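Long-range contact in purine-binding protein BAB2_0673 (Brucella melitensis biovar Abortus, PDB 3S99), which binds adenine and probably other purines such as guanine, and may be part of an ABC-type uptake system: residues A105-T117 with A122-E134. Residues are numbered along the deposited sequence; the frame is centred on the assembly and turned at random.
With ADE (adenine), chain T.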
ATOM      1  N   ALA A 105      11.788   3.343  20.645  1.00 16.25           N
ATOM      2  CA  ALA A 105      11.079   2.420  21.556  1.00 15.14           C
ATOM      3  C   ALA A 105      11.914   1.967  22.743  1.00 15.23           C
ATOM      4  O   ALA A 105      11.387   1.731  23.824  1.00 14.75           O
ATOM      5  CB  ALA A 105      10.584   1.164  20.764  1.00 13.72           C
ATOM      6  N   LYS A 106      13.221   1.814  22.523  1.00 16.85           N
ATOM      7  CA  LYS A 106      14.162   1.412  23.567  1.00 17.74           C
ATOM      8  C   LYS A 106      14.238   2.423  24.713  1.00 18.52           C
ATOM      9  O   LYS A 106      14.550   2.052  25.867  1.00 18.93           O
ATOM     10  CB  LYS A 106      15.574   1.238  22.969  1.00 18.82           C
ATOM     11  CG  LYS A 106      15.720   0.085  22.013  1.00 20.34           C
ATOM     12  CD  LYS A 106      17.078   0.154  21.339  1.00 23.19           C
ATOM     13  CE  LYS A 106      17.243  -0.976  20.358  1.00 22.60           C
ATOM     14  NZ  LYS A 106      18.675  -1.145  19.953  1.00 23.85           N
ATOM     15  N   LYS A 107      13.974   3.699  24.403  1.00 18.37           N
ATOM     16  CA  LYS A 107      14.074   4.746  25.406  1.00 19.28           C
ATOM     17  C   LYS A 107      12.724   4.967  26.131  1.00 19.26           C
ATOM     18  O   LYS A 107      12.659   5.706  27.096  1.00 19.79           O
ATOM     19  CB  LYS A 107      14.600   6.032  24.757  1.00 20.38           C
ATOM     20  N   PHE A 108      11.653   4.307  25.690  1.00 17.94           N
ATOM     21  CA  PHE A 108      10.326   4.529  26.282  1.00 17.80           C
ATOM     22  C   PHE A 108       9.582   3.247  26.583  1.00 17.65           C
ATOM     23  O   PHE A 108       8.616   2.897  25.896  1.00 17.93           O
ATOM     24  CB  PHE A 108       9.477   5.420  25.377  1.00 17.60           C
ATOM     25  CG  PHE A 108       9.988   6.809  25.271  1.00 18.96           C
ATOM     26  CD1 PHE A 108       9.666   7.744  26.232  1.00 21.17           C
ATOM     27  CD2 PHE A 108      10.817   7.173  24.225  1.00 19.72           C
ATOM     28  CE1 PHE A 108      10.139   9.038  26.134  1.00 25.11           C
ATOM     29  CE2 PHE A 108      11.313   8.460  24.126  1.00 23.39           C
ATOM     30  CZ  PHE A 108      10.986   9.393  25.083  1.00 23.75           C
ATOM     31  N   PRO A 109      10.008   2.546  27.627  1.00 19.02           N
ATOM     32  CA  PRO A 109       9.424   1.251  27.903  1.00 19.80           C
ATOM     33  C   PRO A 109       7.946   1.306  28.312  1.00 20.18           C
ATOM     34  O   PRO A 109       7.265   0.295  28.198  1.00 21.24           O
ATOM     35  CB  PRO A 109      10.300   0.696  29.048  1.00 20.82           C
ATOM     36  CG  PRO A 109      10.861   1.943  29.721  1.00 21.49           C
ATOM     37  CD  PRO A 109      11.083   2.901  28.573  1.00 19.36           C
ATOM     38  N   ASP A 110       7.423   2.441  28.756  1.00 20.23           N
ATOM     39  CA  ASP A 110       5.991   2.457  29.102  1.00 21.37           C
ATOM     40  C   ASP A 110       5.127   2.849  27.886  1.00 20.39           C
ATOM     41  O   ASP A 110       3.890   2.955  28.011  1.00 20.32           O
ATOM     42  CB  ASP A 110       5.668   3.392  30.262  1.00 22.27           C
ATOM     43  CG  ASP A 110       6.504   3.121  31.528  1.00 27.72           C
ATOM     44  OD1 ASP A 110       6.941   1.968  31.804  1.00 33.39           O
ATOM     45  OD2 ASP A 110       6.689   4.117  32.265  1.00 36.40           O
ATOM     46  N   VAL A 111       5.758   3.110  26.735  1.00 18.97           N
ATOM     47  CA  VAL A 111       4.987   3.468  25.526  1.00 18.34           C
ATOM     48  C   VAL A 111       4.911   2.247  24.612  1.00 17.17           C
ATOM     49  O   VAL A 111       5.831   1.453  24.558  1.00 17.37           O
ATOM     50  CB  VAL A 111       5.606   4.677  24.782  1.00 18.57           C
ATOM     51  CG1 VAL A 111       4.818   5.000  23.452  1.00 14.75           C
ATOM     52  CG2 VAL A 111       5.686   5.900  25.724  1.00 18.05           C
ATOM     53  N   LYS A 112       3.804   2.092  23.902  1.00 17.42           N
ATOM     54  CA  LYS A 112       3.664   1.004  22.933  1.00 16.72           C
ATOM     55  C   LYS A 112       3.727   1.628  21.552  1.00 15.74           C
ATOM     56  O   LYS A 112       3.064   2.642  21.316  1.00 16.23           O
ATOM     57  CB  LYS A 112       2.318   0.295  23.088  1.00 17.04           C
ATOM     58  CG  LYS A 112       1.942  -0.268  24.453  1.00 20.26           C
ATOM     59  CD  LYS A 112       3.033  -0.959  25.137  1.00 21.82           C
ATOM     60  CE  LYS A 112       2.468  -1.833  26.289  1.00 26.40           C
ATOM     61  NZ  LYS A 112       2.200  -1.056  27.503  1.00 23.98           N
ATOM     62  N   PHE A 113       4.476   0.992  20.646  1.00 14.72           N
ATOM     63  CA  PHE A 113       4.755   1.501  19.308  1.00 13.45           C
ATOM     64  C   PHE A 113       4.180   0.534  18.277  1.00 12.94           C
ATOM     65  O   PHE A 113       4.241  -0.650  18.476  1.00 12.73           O
ATOM     66  CB  PHE A 113       6.250   1.641  19.108  1.00 13.48           C
ATOM     67  CG  PHE A 113       6.861   2.718  19.957  1.00 14.96           C
ATOM     68  CD1 PHE A 113       6.955   4.039  19.492  1.00 13.19           C
ATOM     69  CD2 PHE A 113       7.289   2.437  21.235  1.00 13.61           C
ATOM     70  CE1 PHE A 113       7.522   5.026  20.287  1.00 12.41           C
ATOM     71  CE2 PHE A 113       7.853   3.422  22.017  1.00 11.75           C
ATOM     72  CZ  PHE A 113       7.947   4.723  21.545  1.00 13.06           C
ATOM     73  N   GLU A 114       3.612   1.053  17.200  1.00 13.09           N
ATOM     74  CA  GLU A 114       2.993   0.228  16.137  1.00 12.79           C
ATOM     75  C   GLU A 114       3.552   0.780  14.832  1.00 13.21           C
ATOM     76  O   GLU A 114       3.297   1.947  14.495  1.00 14.20           O
ATOM     77  CB  GLU A 114       1.490   0.392  16.141  1.00 12.60           C
ATOM     78  CG  GLU A 114       0.742  -0.223  17.315  1.00 13.89           C
ATOM     79  CD  GLU A 114       0.447  -1.711  17.121  1.00 14.71           C
ATOM     80  OE1 GLU A 114       0.495  -2.201  15.970  1.00 15.88           O
ATOM     81  OE2 GLU A 114       0.153  -2.384  18.131  1.00 15.89           O
ATOM     82  N   HIS A 115       4.388   0.003  14.153  1.00 14.01           N
ATOM     83  CA  HIS A 115       5.017   0.444  12.940  1.00 13.97           C
ATOM     84  C   HIS A 115       4.345  -0.200  11.695  1.00 15.01           C
ATOM     85  O   HIS A 115       4.183  -1.429  11.605  1.00 15.97           O
ATOM     86  CB  HIS A 115       6.501   0.103  12.914  1.00 14.68           C
ATOM     87  CG  HIS A 115       7.129   0.458  11.609  1.00 14.43           C
ATOM     88  ND1 HIS A 115       7.673  -0.483  10.752  1.00 15.41           N
ATOM     89  CD2 HIS A 115       7.181   1.645  10.957  1.00 12.36           C
ATOM     90  CE1 HIS A 115       8.092   0.131   9.653  1.00 13.92           C
ATOM     91  NE2 HIS A 115       7.801   1.419   9.750  1.00 14.42           N
ATOM     92  N   ALA A 116       4.011   0.639  10.733  1.00 14.67           N
ATOM     93  CA  ALA A 116       3.315   0.217   9.519  1.00 15.62           C
ATOM     94  C   ALA A 116       4.266  -0.363   8.482  1.00 15.66           C
ATOM     95  O   ALA A 116       5.190   0.295   8.047  1.00 16.69           O
ATOM     96  CB  ALA A 116       2.554   1.427   8.926  1.00 15.35           C
ATOM     97  N   THR A 117       4.028  -1.620   8.110  1.00 16.79           N
ATOM     98  CA  THR A 117       4.669  -2.308   6.978  1.00 16.90           C
ATOM     99  C   THR A 117       6.081  -2.787   7.240  1.00 16.76           C
ATOM    100  O   THR A 117       6.681  -3.372   6.355  1.00 16.23           O
ATOM    101  CB  THR A 117       4.643  -1.515   5.626  1.00 16.35           C
ATOM    102  OG1 THR A 117       5.678  -0.519   5.602  1.00 19.59           O
ATOM    103  CG2 THR A 117       3.295  -0.837   5.408  1.00 18.18           C
ATOM    104  N   ALA A 122       9.775  -5.386  18.896  1.00 14.95           N
ATOM    105  CA  ALA A 122      10.492  -5.308  20.143  1.00 16.10           C
ATOM    106  C   ALA A 122       9.467  -5.648  21.234  1.00 16.40           C
ATOM    107  O   ALA A 122       8.258  -5.710  20.943  1.00 17.56           O
ATOM    108  CB  ALA A 122      11.045  -3.837  20.353  1.00 15.54           C
ATOM    109  N   ASP A 123       9.891  -5.775  22.481  1.00 17.22           N
ATOM    110  CA  ASP A 123       8.931  -6.046  23.567  1.00 17.29           C
ATOM    111  C   ASP A 123       7.777  -5.044  23.696  1.00 16.43           C
ATOM    112  O   ASP A 123       6.692  -5.401  24.178  1.00 16.30           O
ATOM    113  CB  ASP A 123       9.636  -6.263  24.908  1.00 18.82           C
ATOM    114  CG  ASP A 123      10.519  -5.075  25.335  1.00 21.61           C
ATOM    115  OD1 ASP A 123      10.111  -3.938  25.117  1.00 23.76           O
ATOM    116  OD2 ASP A 123      11.647  -5.279  25.879  1.00 25.98           O
ATOM    117  N   ASN A 124       8.019  -3.796  23.281  1.00 16.02           N
ATOM    118  CA  ASN A 124       7.005  -2.741  23.235  1.00 16.36           C
ATOM    119  C   ASN A 124       6.752  -2.143  21.824  1.00 15.84           C
ATOM    120  O   ASN A 124       6.376  -0.965  21.708  1.00 15.85           O
ATOM    121  CB  ASN A 124       7.387  -1.606  24.192  1.00 16.38           C
ATOM    122  CG  ASN A 124       8.635  -0.833  23.744  1.00 16.56           C
ATOM    123  OD1 ASN A 124       9.490  -1.359  23.026  1.00 15.57           O
ATOM    124  ND2 ASN A 124       8.742   0.428  24.195  1.00 14.25           N
ATOM    125  N   MET A 125       6.981  -2.933  20.778  1.00 15.38           N
ATOM    126  CA  MET A 125       6.812  -2.499  19.375  1.00 14.03           C
ATOM    127  C   MET A 125       6.220  -3.655  18.543  1.00 14.30           C
ATOM    128  O   MET A 125       6.812  -4.719  18.484  1.00 14.55           O
ATOM    129  CB  MET A 125       8.162  -2.134  18.751  1.00 14.88           C
ATOM    130  CG  MET A 125       8.081  -1.579  17.336  1.00 11.67           C
ATOM    131  SD  MET A 125       9.738  -1.397  16.643  1.00 15.69           S
ATOM    132  CE  MET A 125       9.319  -1.194  14.902  1.00 12.18           C
ATOM    133  N   SER A 126       5.083  -3.386  17.905  1.00 13.71           N
ATOM    134  CA  SER A 126       4.433  -4.251  16.962  1.00 12.56           C
ATOM    135  C   SER A 126       4.673  -3.728  15.551  1.00 12.89           C
ATOM    136  O   SER A 126       5.020  -2.557  15.340  1.00 13.90           O
ATOM    137  CB  SER A 126       2.921  -4.332  17.252  1.00 12.76           C
ATOM    138  OG  SER A 126       2.673  -5.010  18.466  1.00 12.05           O
ATOM    139  N   ALA A 127       4.470  -4.614  14.594  1.00 12.59           N
ATOM    140  CA  ALA A 127       4.640  -4.340  13.189  1.00 12.87           C
ATOM    141  C   ALA A 127       3.394  -4.801  12.498  1.00 12.66           C
ATOM    142  O   ALA A 127       2.991  -5.969  12.583  1.00 14.44           O
ATOM    143  CB  ALA A 127       5.879  -5.088  12.594  1.00 11.86           C
ATOM    144  N   TYR A 128       2.812  -3.906  11.732  1.00 13.53           N
ATOM    145  CA  TYR A 128       1.605  -4.227  11.040  1.00 13.27           C
ATOM    146  C   TYR A 128       1.754  -3.962   9.560  1.00 14.03           C
ATOM    147  O   TYR A 128       1.960  -2.825   9.120  1.00 14.15           O
ATOM    148  CB  TYR A 128       0.414  -3.531  11.710  1.00 13.30           C
ATOM    149  CG  TYR A 128       0.378  -1.989  11.624  1.00 12.62           C
ATOM    150  CD1 TYR A 128       1.103  -1.203  12.504  1.00 11.98           C
ATOM    151  CD2 TYR A 128      -0.394  -1.344  10.661  1.00 10.46           C
ATOM    152  CE1 TYR A 128       1.059   0.186  12.428  1.00 10.51           C
ATOM    153  CE2 TYR A 128      -0.436   0.024  10.572  1.00 11.72           C
ATOM    154  CZ  TYR A 128       0.282   0.794  11.476  1.00 10.74           C
ATOM    155  OH  TYR A 128       0.228   2.166  11.410  1.00 14.34           O
ATOM    156  N   ASN A 129       1.671  -5.051   8.792  1.00 14.65           N
ATOM    157  CA  ASN A 129       1.861  -5.030   7.352  1.00 15.21           C
ATOM    158  C   ASN A 129       0.602  -5.532   6.623  1.00 15.38           C
ATOM    159  O   ASN A 129      -0.149  -6.338   7.167  1.00 15.98           O
ATOM    160  CB  ASN A 129       3.110  -5.889   7.017  1.00 16.05           C
ATOM    161  CG  ASN A 129       3.657  -5.610   5.627  1.00 17.34           C
ATOM    162  OD1 ASN A 129       3.199  -4.680   4.972  1.00 16.63           O
ATOM    163  ND2 ASN A 129       4.663  -6.404   5.182  1.00 17.86           N
ATOM    164  N   ALA A 130       0.351  -5.018   5.416  1.00 15.28           N
ATOM    165  CA  ALA A 130      -0.805  -5.411   4.610  1.00 15.29           C
ATOM    166  C   ALA A 130      -0.314  -6.027   3.330  1.00 14.81           C
ATOM    167  O   ALA A 130       0.642  -5.527   2.742  1.00 14.68           O
ATOM    168  CB  ALA A 130      -1.696  -4.209   4.276  1.00 15.20           C
ATOM    169  N   ARG A 131      -0.980  -7.089   2.877  1.00 14.46           N
ATOM    170  CA  ARG A 131      -0.652  -7.695   1.592  1.00 14.60           C
ATOM    171  C   ARG A 131      -1.246  -6.872   0.437  1.00 15.03           C
ATOM    172  O   ARG A 131      -2.154  -7.349  -0.270  1.00 14.77           O
ATOM    173  CB  ARG A 131      -1.196  -9.120   1.520  1.00 14.67           C
ATOM    174  CG  ARG A 131      -0.642 -10.043   2.582  1.00 16.14           C
ATOM    175  CD  ARG A 131      -1.041 -11.500   2.341  1.00 18.34           C
ATOM    176  NE  ARG A 131      -0.583 -12.337   3.443  1.00 17.39           N
ATOM    177  CZ  ARG A 131       0.609 -12.921   3.537  1.00 16.99           C
ATOM    178  NH1 ARG A 131       1.496 -12.827   2.564  1.00 17.84           N
ATOM    179  NH2 ARG A 131       0.925 -13.625   4.630  1.00 16.28           N
ATOM    180  N   PHE A 132      -0.738  -5.648   0.248  1.00 13.83           N
ATOM    181  CA  PHE A 132      -1.250  -4.793  -0.808  1.00 13.79           C
ATOM    182  C   PHE A 132      -1.215  -5.461  -2.196  1.00 13.47           C
ATOM    183  O   PHE A 132      -2.042  -5.192  -3.047  1.00 13.35           O
ATOM    184  CB  PHE A 132      -0.447  -3.503  -0.918  1.00 14.12           C
ATOM    185  CG  PHE A 132      -0.200  -2.799   0.395  1.00 14.08           C
ATOM    186  CD1 PHE A 132      -1.210  -2.109   1.032  1.00 13.80           C
ATOM    187  CD2 PHE A 132       1.054  -2.811   0.974  1.00 15.07           C
ATOM    188  CE1 PHE A 132      -0.970  -1.453   2.209  1.00 15.06           C
ATOM    189  CE2 PHE A 132       1.300  -2.128   2.163  1.00 15.38           C
ATOM    190  CZ  PHE A 132       0.270  -1.459   2.777  1.00 14.64           C
ATOM    191  N   TYR A 133      -0.234  -6.310  -2.418  1.00 13.79           N
ATOM    192  CA  TYR A 133      -0.041  -6.998  -3.701  1.00 14.30           C
ATOM    193  C   TYR A 133      -1.243  -7.885  -4.077  1.00 14.49           C
ATOM    194  O   TYR A 133      -1.387  -8.266  -5.246  1.00 16.60           O
ATOM    195  CB  TYR A 133       1.266  -7.814  -3.679  1.00 13.98           C
ATOM    196  CG  TYR A 133       1.192  -9.037  -2.780  1.00 13.95           C
ATOM    197  CD1 TYR A 133       1.743  -9.035  -1.516  1.00 14.47           C
ATOM    198  CD2 TYR A 133       0.525 -10.186  -3.198  1.00 16.69           C
ATOM    199  CE1 TYR A 133       1.645 -10.164  -0.686  1.00 16.64           C
ATOM    200  CE2 TYR A 133       0.417 -11.299  -2.375  1.00 18.11           C
ATOM    201  CZ  TYR A 133       0.992 -11.274  -1.128  1.00 18.43           C
ATOM    202  OH  TYR A 133       0.845 -12.379  -0.343  1.00 22.66           O
ATOM    203  N   GLU A 134      -2.115  -8.196  -3.124  1.00 13.73           N
ATOM    204  CA  GLU A 134      -3.323  -8.930  -3.436  1.00 14.14           C
ATOM    205  C   GLU A 134      -4.254  -8.071  -4.281  1.00 14.12           C
ATOM    206  O   GLU A 134      -4.775  -8.539  -5.282  1.00 13.86           O
ATOM    207  CB  GLU A 134      -4.019  -9.433  -2.175  1.00 14.60           C
ATOM    208  CG  GLU A 134      -3.273 -10.563  -1.474  1.00 16.16           C
ATOM    209  CD  GLU A 134      -3.994 -11.097  -0.219  1.00 15.80           C
ATOM    210  OE1 GLU A 134      -4.844 -10.385   0.317  1.00 19.90           O
ATOM    211  OE2 GLU A 134      -3.701 -12.232   0.232  1.00 20.81           O
TER
HETATM  212  N9  ADE T 400       5.359   2.789   3.768  1.00 15.21           N
HETATM  213  C8  ADE T 400       5.003   1.574   3.224  1.00 17.36           C
HETATM  214  N7  ADE T 400       4.216   1.648   2.179  1.00 17.16           N
HETATM  215  C5  ADE T 400       4.083   3.037   2.069  1.00 17.93           C
HETATM  216  C6  ADE T 400       3.375   3.762   1.150  1.00 19.18           C
HETATM  217  N6  ADE T 400       2.680   3.069   0.236  1.00 15.52           N
HETATM  218  N1  ADE T 400       3.397   5.131   1.253  1.00 18.08           N
HETATM  219  C2  ADE T 400       4.125   5.698   2.230  1.00 19.72           C
HETATM  220  N3  ADE T 400       4.852   5.100   3.173  1.00 18.95           N
HETATM  221  C4  ADE T 400       4.771   3.758   3.013  1.00 16.70           C
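Five backbone hydrogen bonds, from Phe113 N to Asn124 O (2.9 Å) through to Thr117 N on Tyr128 O (2.6 Å), where the donor stands above the carbonyl plane, join the parallel strands 112-116 and 125-130. Before the strands begin, the Asn124 amide ties down the loop entering the first of them: ND2 donates to Ala105 O (3.0 Å, N-H...O 164°), nearly in the amide plane, and to Val111 O (3.1 Å) by a more bent bond. The amide lies beside the Phe113 ring, their planes 78° apart. Tyr128, with CG between the backbone N and carbonyl carbon (chi1 67°), leans across the neighbouring strand and lays one ring face on Ala116 CA, a CH-pi contact 3.7 Å from the centroid. On the same sheet face the Glu114 carboxylate covers Ser126 CB and is held by Arg262, Tyr258 and Trp271. On the opposite face, with Phe113, Met125 extends its CE to His115 CB (3.7 Å). Thr117, just past strand 112-116, brings OG1 within 3.2 Å of adenine C8 in the ligand pocket. Both are interior strands of one lobe's six-stranded parallel sheet, as in periplasmic binding proteins, between strands 89-92 and 275-278; helix 98-105 packs against Phe113, His115 and Met125, helix 161-175 against Thr117 and Phe132.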